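Local atomic coordinates of tricorn protease (Thermoplasma acidophilum, PDB entry 1K32), a protein that degrades peptides as a serine protease built from beta-propellers, PDZ and S41 peptidase domains, probably trimming products released by the proteasome. Residues Q227-D232 / L238-S243. Sequence-based numbering, arbitrary orientation.
Sequences QIYSTD and LRKHTS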
# COMPACT_ATOMS: atom_id res chain seq x y z
N GLN A 227 62.46 -1.78 -48.32
CA GLN A 227 63.27 -1.00 -49.26
C GLN A 227 62.40 -0.65 -50.46
O GLN A 227 61.33 -1.24 -50.65
CB GLN A 227 64.48 -1.80 -49.76
CG GLN A 227 65.29 -2.50 -48.67
CD GLN A 227 66.09 -1.55 -47.81
OE1 GLN A 227 66.68 -1.95 -46.81
NE2 GLN A 227 66.13 -0.28 -48.20
N ILE A 228 62.86 0.29 -51.26
CA ILE A 228 62.16 0.67 -52.47
C ILE A 228 62.72 -0.17 -53.61
O ILE A 228 63.93 -0.25 -53.79
CB ILE A 228 62.36 2.17 -52.78
CG1 ILE A 228 61.85 3.00 -51.61
CG2 ILE A 228 61.61 2.55 -54.07
CD1 ILE A 228 62.00 4.50 -51.82
N TYR A 229 61.83 -0.81 -54.36
CA TYR A 229 62.19 -1.64 -55.51
C TYR A 229 61.39 -1.14 -56.71
O TYR A 229 60.55 -0.24 -56.57
CB TYR A 229 61.81 -3.11 -55.29
CG TYR A 229 62.59 -3.84 -54.22
CD1 TYR A 229 62.32 -3.61 -52.87
CD2 TYR A 229 63.60 -4.74 -54.55
CE1 TYR A 229 63.03 -4.26 -51.88
CE2 TYR A 229 64.33 -5.40 -53.56
CZ TYR A 229 64.04 -5.14 -52.23
OH TYR A 229 64.75 -5.75 -51.22
N SER A 230 61.63 -1.72 -57.88
CA SER A 230 60.88 -1.36 -59.07
C SER A 230 61.01 -2.46 -60.12
O SER A 230 61.92 -3.30 -60.05
CB SER A 230 61.35 -0.02 -59.64
OG SER A 230 62.59 -0.14 -60.31
N THR A 231 60.07 -2.47 -61.06
CA THR A 231 60.08 -3.44 -62.16
C THR A 231 59.57 -2.69 -63.39
O THR A 231 59.10 -1.56 -63.27
CB THR A 231 59.12 -4.63 -61.91
OG1 THR A 231 57.77 -4.16 -61.83
CG2 THR A 231 59.49 -5.37 -60.61
N ASP A 232 59.65 -3.31 -64.56
CA ASP A 232 59.11 -2.66 -65.75
C ASP A 232 57.62 -3.00 -65.70
O ASP A 232 57.19 -3.77 -64.84
CB ASP A 232 59.75 -3.20 -67.03
CG ASP A 232 59.73 -4.72 -67.12
OD1 ASP A 232 58.70 -5.35 -66.82
OD2 ASP A 232 60.77 -5.28 -67.53
N LEU A 238 63.63 -6.72 -61.94
CA LEU A 238 63.54 -6.22 -60.58
C LEU A 238 64.80 -5.49 -60.13
O LEU A 238 65.91 -6.01 -60.27
CB LEU A 238 63.25 -7.37 -59.61
CG LEU A 238 63.19 -7.03 -58.11
CD1 LEU A 238 61.95 -6.19 -57.83
CD2 LEU A 238 63.16 -8.31 -57.30
N ARG A 239 64.62 -4.30 -59.57
CA ARG A 239 65.73 -3.49 -59.07
C ARG A 239 65.49 -3.06 -57.62
O ARG A 239 64.36 -2.83 -57.20
CB ARG A 239 65.92 -2.24 -59.92
CG ARG A 239 66.28 -2.53 -61.36
CD ARG A 239 66.35 -1.25 -62.17
NE ARG A 239 66.52 -1.53 -63.59
CZ ARG A 239 66.56 -0.60 -64.54
NH1 ARG A 239 66.72 -0.95 -65.81
NH2 ARG A 239 66.43 0.68 -64.22
N LYS A 240 66.58 -2.97 -56.86
CA LYS A 240 66.54 -2.56 -55.46
C LYS A 240 67.21 -1.18 -55.39
O LYS A 240 68.40 -1.05 -55.67
CB LYS A 240 67.31 -3.58 -54.61
CG LYS A 240 67.40 -3.29 -53.13
CD LYS A 240 68.11 -4.44 -52.43
CE LYS A 240 68.35 -4.19 -50.96
NZ LYS A 240 69.26 -3.05 -50.70
N HIS A 241 66.44 -0.15 -55.01
CA HIS A 241 66.97 1.21 -54.96
C HIS A 241 67.40 1.81 -53.63
O HIS A 241 67.92 2.92 -53.62
CB HIS A 241 65.98 2.17 -55.61
CG HIS A 241 65.61 1.80 -57.00
ND1 HIS A 241 64.54 0.99 -57.30
CD2 HIS A 241 66.19 2.10 -58.19
CE1 HIS A 241 64.48 0.80 -58.60
NE2 HIS A 241 65.47 1.47 -59.17
N THR A 242 67.20 1.10 -52.53
CA THR A 242 67.58 1.63 -51.22
C THR A 242 68.16 0.56 -50.33
O THR A 242 67.94 -0.62 -50.55
CB THR A 242 66.37 2.23 -50.48
OG1 THR A 242 65.41 1.20 -50.22
CG2 THR A 242 65.74 3.35 -51.30
N SER A 243 68.89 1.00 -49.31
CA SER A 243 69.51 0.09 -48.35
C SER A 243 69.33 0.61 -46.92
O SER A 243 70.28 0.69 -46.16
CB SER A 243 71.00 -0.08 -48.65
OG SER A 243 71.20 -0.82 -49.84
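Ser230 and Arg239 form an antiparallel hydrogen-bonded pair, Arg239 N to Ser230 O at 2.9 Å and Ser230 N to Arg239 O at 3.0 Å, in the beta hairpin of strands 227-232 and 239-240. These are the third and outermost fourth strands of a four-stranded antiparallel sheet, a blade of a beta-propeller. His241 N adds a hydrogen bond to Ile228 O. Beyond it Thr242 replaces the backbone partner with its hydroxyl: OG1, held between backbone N and carbonyl carbon (chi1 63°), accepts a hydrogen bond from Ile228 N at 2.9 Å, while CG2 packs on the Ile228 side chain. On the face carrying Tyr229 and Lys240, the Lys240 chain, extended from CB to CE, crosses the tyrosine ring at a slant, CB lying 3.6 Å from Tyr229 CE2 and CD near the hydroxyl, whose hydrogen-bond partner is Asp223. Leu238 CD1 meets the same ring at CD2 and also reaches Thr231 CG2. An alanine in place of Tyr229 would probably leave the aliphatic part of Lys240 without its apolar support and Asp223 without its hydroxyl partner. Past the ring, Lys240 bends at its last torsion (chi4 -64°) and NZ donates to Thr242 O at 2.8 Å, the nitrogen tilted 27° from the carbonyl plane.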